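Local coordinates for protein probable polyketide synthase 1 (Dictyostelium discoideum, PDB 2H84) that probably makes polyketides, its C-terminal type III polyketide synthase domain, the part described here, extending and cyclising acyl chains into acylpyrones in vitro, at residues V264-L277 with I355-F369. Numbering follows the deposited sequence.
Sequences VIGSGIEAFVDTLL and ISLAFGPGLAFEGCF
Phe-272 and Phe-365 form a T-shaped pair, the edge of Phe-365 directed at the face of Phe-272, with centroids 5.4 Å apart and planes at 87°. The same face receives a CH-pi contact, Phe-365 CB lying 3.6 Å from the Phe-272 centroid. With CG anti to the backbone N (chi1 -178°), the Phe-272 ring reaches toward the strands, where Leu-357 CD2 and the backbone N of Gly-367 meet its edge. An alanine in place of Phe-272 would probably open a gap between the helix and Gly-367 and leave the edge of Phe-365 without the ring face it points at. Beyond the pair, Phe-365 CE1 comes 3.7 Å from the backbone C of Gly-268. A second CH-pi contact sets Ile-265 CD1 over the Phe-359 ring, offset toward its rim.

Among the aliphatic side chains, Ile-269 CD1 touches Leu-357 CD1 at 3.7 Å, and those of Val-273 and Ile-355 cross at about a right angle, CG1 to CD1 3.9 Å. Leu-276 CD2 lies 3.8 Å from the backbone N of Cys-368 and also meets Ile-355 CG2, while its CD1 lies beside Phe-369 CB; Leu-277 CD2 meets Phe-369 CE2 at 3.8 Å. No hydrogen bond passes between 264-277 and 355-369.

Helix 261-280 thus covers one face of the C-terminal beta-hairpin of the thiolase fold, beside helix 302-311, whose Ile-304 touches Ile-265 and Phe-359. Helix 159-171 packs on the hairpin's other face, and strands 227-236 and 294-297 flank it.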
loop_
_atom_site.group_PDB
_atom_site.type_symbol
_atom_site.label_atom_id
_atom_site.label_comp_id
_atom_site.label_asym_id
_atom_site.label_seq_id
_atom_site.Cartn_x
_atom_site.Cartn_y
_atom_site.Cartn_z
ATOM N N VAL A 264 -16.221 14.624 -15.730
ATOM C CA VAL A 264 -15.545 13.444 -16.240
ATOM C C VAL A 264 -16.182 12.251 -15.538
ATOM O O VAL A 264 -16.239 11.157 -16.088
ATOM C CB VAL A 264 -14.025 13.432 -15.924
ATOM C CG1 VAL A 264 -13.364 12.178 -16.499
ATOM C CG2 VAL A 264 -13.362 14.657 -16.482
ATOM N N ILE A 265 -16.631 12.439 -14.301
ATOM C CA ILE A 265 -17.274 11.338 -13.581
ATOM C C ILE A 265 -18.673 11.129 -14.151
ATOM O O ILE A 265 -19.039 10.020 -14.539
ATOM C CB ILE A 265 -17.388 11.620 -12.080
ATOM C CG1 ILE A 265 -16.072 11.252 -11.401
ATOM C CG2 ILE A 265 -18.509 10.783 -11.464
ATOM C CD1 ILE A 265 -15.858 11.843 -10.084
ATOM N N GLY A 266 -19.455 12.205 -14.215
ATOM C CA GLY A 266 -20.805 12.099 -14.738
ATOM C C GLY A 266 -20.860 11.456 -16.103
ATOM O O GLY A 266 -21.755 10.660 -16.404
ATOM N N SER A 267 -19.901 11.790 -16.955
ATOM C CA SER A 267 -19.937 11.231 -18.295
ATOM C C SER A 267 -19.465 9.778 -18.423
ATOM O O SER A 267 -19.773 9.114 -19.417
ATOM C CB SER A 267 -19.153 12.121 -19.265
ATOM O OG SER A 267 -17.767 12.187 -18.974
ATOM N N GLY A 268 -18.745 9.269 -17.425
ATOM C CA GLY A 268 -18.278 7.892 -17.512
ATOM C C GLY A 268 -18.956 6.940 -16.543
ATOM O O GLY A 268 -18.789 5.731 -16.631
ATOM N N ILE A 269 -19.746 7.494 -15.632
ATOM C CA ILE A 269 -20.411 6.702 -14.619
ATOM C C ILE A 269 -21.393 5.646 -15.138
ATOM O O ILE A 269 -21.366 4.500 -14.690
ATOM C CB ILE A 269 -21.110 7.636 -13.593
ATOM C CG1 ILE A 269 -21.166 6.978 -12.211
ATOM C CG2 ILE A 269 -22.560 7.928 -14.003
ATOM C CD1 ILE A 269 -19.999 6.038 -11.910
ATOM N N GLU A 270 -22.250 6.011 -16.088
ATOM C CA GLU A 270 -23.242 5.071 -16.600
ATOM C C GLU A 270 -22.646 3.829 -17.226
ATOM O O GLU A 270 -23.014 2.722 -16.873
ATOM C CB GLU A 270 -24.155 5.738 -17.620
ATOM C CG GLU A 270 -25.309 4.836 -18.055
ATOM C CD GLU A 270 -26.154 5.470 -19.132
ATOM O OE1 GLU A 270 -27.404 5.475 -18.993
ATOM O OE2 GLU A 270 -25.560 5.966 -20.118
ATOM N N ALA A 271 -21.738 4.012 -18.171
ATOM C CA ALA A 271 -21.110 2.877 -18.826
ATOM C C ALA A 271 -20.472 1.972 -17.787
ATOM O O ALA A 271 -20.501 0.746 -17.915
ATOM C CB ALA A 271 -20.066 3.352 -19.795
ATOM N N PHE A 272 -19.888 2.590 -16.763
ATOM C CA PHE A 272 -19.241 1.860 -15.680
ATOM C C PHE A 272 -20.261 1.062 -14.865
ATOM O O PHE A 272 -20.072 -0.135 -14.645
ATOM C CB PHE A 272 -18.482 2.832 -14.773
ATOM C CG PHE A 272 -17.736 2.157 -13.660
ATOM C CD1 PHE A 272 -18.206 2.218 -12.357
ATOM C CD2 PHE A 272 -16.546 1.479 -13.915
ATOM C CE1 PHE A 272 -17.514 1.598 -11.327
ATOM C CE2 PHE A 272 -15.848 0.854 -12.891
ATOM C CZ PHE A 272 -16.325 0.923 -11.595
ATOM N N VAL A 273 -21.337 1.720 -14.428
ATOM C CA VAL A 273 -22.380 1.056 -13.652
ATOM C C VAL A 273 -22.991 -0.073 -14.464
ATOM O O VAL A 273 -23.550 -1.015 -13.904
ATOM C CB VAL A 273 -23.516 2.011 -13.270
ATOM C CG1 VAL A 273 -24.504 1.279 -12.387
ATOM C CG2 VAL A 273 -22.964 3.239 -12.559
ATOM N N ASP A 274 -22.890 0.033 -15.787
ATOM C CA ASP A 274 -23.412 -0.996 -16.673
ATOM C C ASP A 274 -22.511 -2.217 -16.632
ATOM O O ASP A 274 -22.994 -3.345 -16.602
ATOM C CB ASP A 274 -23.519 -0.490 -18.114
ATOM C CG ASP A 274 -24.803 0.271 -18.368
ATOM O OD1 ASP A 274 -25.692 0.249 -17.491
ATOM O OD2 ASP A 274 -24.935 0.882 -19.444
ATOM N N THR A 275 -21.202 -1.996 -16.622
ATOM C CA THR A 275 -20.276 -3.112 -16.574
ATOM C C THR A 275 -20.433 -3.864 -15.261
ATOM O O THR A 275 -20.298 -5.081 -15.229
ATOM C CB THR A 275 -18.828 -2.645 -16.717
ATOM O OG1 THR A 275 -18.663 -1.992 -17.980
ATOM C CG2 THR A 275 -17.879 -3.825 -16.637
ATOM N N LEU A 276 -20.722 -3.137 -14.184
ATOM C CA LEU A 276 -20.917 -3.745 -12.867
ATOM C C LEU A 276 -22.206 -4.571 -12.825
ATOM O O LEU A 276 -22.229 -5.685 -12.282
ATOM C CB LEU A 276 -20.985 -2.670 -11.781
ATOM C CG LEU A 276 -21.278 -3.185 -10.365
ATOM C CD1 LEU A 276 -20.133 -4.054 -9.897
ATOM C CD2 LEU A 276 -21.467 -2.024 -9.406
ATOM N N LEU A 277 -23.277 -4.018 -13.395
ATOM C CA LEU A 277 -24.574 -4.699 -13.424
ATOM C C LEU A 277 -24.583 -6.018 -14.188
ATOM O O LEU A 277 -25.285 -6.952 -13.805
ATOM C CB LEU A 277 -25.658 -3.791 -14.008
ATOM C CG LEU A 277 -26.351 -2.831 -13.042
ATOM C CD1 LEU A 277 -27.667 -2.565 -13.477
ATOM C CD2 LEU A 277 -26.598 -3.419 -11.793
ATOM N N ILE A 355 -25.610 -0.364 -4.847
ATOM C CA ILE A 355 -24.501 -0.113 -5.753
ATOM C C ILE A 355 -23.582 0.866 -5.026
ATOM O O ILE A 355 -24.034 1.913 -4.543
ATOM C CB ILE A 355 -24.970 0.517 -7.092
ATOM C CG1 ILE A 355 -25.871 -0.473 -7.847
ATOM C CG2 ILE A 355 -23.747 0.901 -7.948
ATOM C CD1 ILE A 355 -26.417 0.055 -9.170
ATOM N N SER A 356 -22.306 0.506 -4.905
ATOM C CA SER A 356 -21.356 1.395 -4.258
ATOM C C SER A 356 -20.333 1.891 -5.267
ATOM O O SER A 356 -19.769 1.125 -6.052
ATOM C CB SER A 356 -20.644 0.710 -3.104
ATOM O OG SER A 356 -19.926 1.674 -2.364
ATOM N N LEU A 357 -20.097 3.192 -5.241
ATOM C CA LEU A 357 -19.163 3.793 -6.172
ATOM C C LEU A 357 -18.112 4.618 -5.433
ATOM O O LEU A 357 -18.352 5.119 -4.331
ATOM C CB LEU A 357 -19.930 4.664 -7.167
ATOM C CG LEU A 357 -20.952 3.912 -8.024
ATOM C CD1 LEU A 357 -21.772 4.908 -8.832
ATOM C CD2 LEU A 357 -20.237 2.938 -8.953
ATOM N N ALA A 358 -16.940 4.731 -6.041
ATOM C CA ALA A 358 -15.853 5.500 -5.482
ATOM C C ALA A 358 -14.927 5.828 -6.635
ATOM O O ALA A 358 -14.808 5.062 -7.586
ATOM C CB ALA A 358 -15.123 4.711 -4.409
ATOM N N PHE A 359 -14.255 6.967 -6.539
ATOM C CA PHE A 359 -13.350 7.401 -7.602
ATOM C C PHE A 359 -12.193 8.097 -6.961
ATOM O O PHE A 359 -12.325 8.705 -5.889
ATOM C CB PHE A 359 -14.064 8.376 -8.543
ATOM C CG PHE A 359 -15.488 8.645 -8.158
ATOM C CD1 PHE A 359 -16.521 7.811 -8.641
ATOM C CD2 PHE A 359 -15.780 9.570 -7.135
ATOM C CE1 PHE A 359 -17.827 7.967 -8.191
ATOM C CE2 PHE A 359 -17.073 9.734 -6.672
ATOM C CZ PHE A 359 -18.102 8.907 -7.162
ATOM N N GLY A 360 -11.054 8.056 -7.647
ATOM C CA GLY A 360 -9.867 8.714 -7.127
ATOM C C GLY A 360 -8.780 8.899 -8.145
ATOM O O GLY A 360 -9.004 8.791 -9.339
ATOM N N PRO A 361 -7.583 9.249 -7.663
ATOM C CA PRO A 361 -6.420 9.459 -8.533
ATOM C C PRO A 361 -6.231 8.411 -9.673
ATOM O O PRO A 361 -6.420 7.200 -9.378
ATOM C CB PRO A 361 -5.297 9.455 -7.533
ATOM C CG PRO A 361 -5.934 10.467 -6.499
ATOM C CD PRO A 361 -7.405 10.006 -6.387
ATOM N N GLY A 362 -5.849 8.861 -10.848
ATOM C CA GLY A 362 -5.704 8.025 -11.860
ATOM C C GLY A 362 -6.109 8.676 -13.185
ATOM O O GLY A 362 -5.121 8.769 -14.031
ATOM N N LEU A 363 -7.348 8.986 -13.532
ATOM C CA LEU A 363 -8.379 8.693 -12.697
ATOM C C LEU A 363 -8.830 7.234 -12.619
ATOM O O LEU A 363 -8.546 6.373 -13.504
ATOM C CB LEU A 363 -9.518 9.565 -13.146
ATOM C CG LEU A 363 -9.235 11.061 -13.064
ATOM C CD1 LEU A 363 -10.063 11.945 -14.002
ATOM C CD2 LEU A 363 -9.516 11.422 -11.627
ATOM N N ALA A 364 -9.675 6.892 -11.652
ATOM C CA ALA A 364 -10.195 5.512 -11.516
ATOM C C ALA A 364 -11.499 5.379 -10.799
ATOM O O ALA A 364 -11.769 6.122 -9.893
ATOM C CB ALA A 364 -9.078 4.626 -10.898
ATOM N N PHE A 365 -12.295 4.413 -11.230
ATOM C CA PHE A 365 -13.577 4.203 -10.577
ATOM C C PHE A 365 -13.485 2.888 -9.858
ATOM O O PHE A 365 -12.797 1.977 -10.312
ATOM C CB PHE A 365 -14.741 4.121 -11.581
ATOM C CG PHE A 365 -15.001 5.399 -12.345
ATOM C CD1 PHE A 365 -15.960 5.420 -13.359
ATOM C CD2 PHE A 365 -14.300 6.574 -12.060
ATOM C CE1 PHE A 365 -16.228 6.589 -14.080
ATOM C CE2 PHE A 365 -14.558 7.753 -12.777
ATOM C CZ PHE A 365 -15.524 7.758 -13.792
ATOM N N GLU A 366 -14.146 2.812 -8.711
ATOM C CA GLU A 366 -14.224 1.585 -7.938
ATOM C C GLU A 366 -15.718 1.377 -7.786
ATOM O O GLU A 366 -16.450 2.332 -7.572
ATOM C CB GLU A 366 -13.575 1.743 -6.556
ATOM C CG GLU A 366 -12.059 1.700 -6.517
ATOM C CD GLU A 366 -11.477 0.312 -6.780
ATOM O OE1 GLU A 366 -12.194 -0.703 -6.613
ATOM O OE2 GLU A 366 -10.286 0.239 -7.155
ATOM N N GLY A 367 -16.179 0.144 -7.921
ATOM C CA GLY A 367 -17.595 -0.106 -7.767
ATOM C C GLY A 367 -17.800 -1.435 -7.072
ATOM O O GLY A 367 -16.887 -2.263 -6.992
ATOM N N CYS A 368 -19.001 -1.640 -6.562
ATOM C CA CYS A 368 -19.309 -2.870 -5.878
ATOM C C CYS A 368 -20.822 -3.053 -5.815
ATOM O O CYS A 368 -21.561 -2.096 -5.588
ATOM C CB CYS A 368 -18.719 -2.830 -4.478
ATOM S SG CYS A 368 -18.707 -4.413 -3.682
ATOM N N PHE A 369 -21.273 -4.286 -6.025
ATOM C CA PHE A 369 -22.689 -4.593 -6.010
ATOM C C PHE A 369 -22.953 -5.452 -4.804
ATOM O O PHE A 369 -22.475 -6.587 -4.719
ATOM C CB PHE A 369 -23.072 -5.307 -7.307
ATOM C CG PHE A 369 -24.550 -5.509 -7.482
ATOM C CD1 PHE A 369 -25.163 -6.646 -6.984
ATOM C CD2 PHE A 369 -25.334 -4.555 -8.135
ATOM C CE1 PHE A 369 -26.532 -6.835 -7.121
ATOM C CE2 PHE A 369 -26.721 -4.734 -8.279
ATOM C CZ PHE A 369 -27.317 -5.877 -7.769
#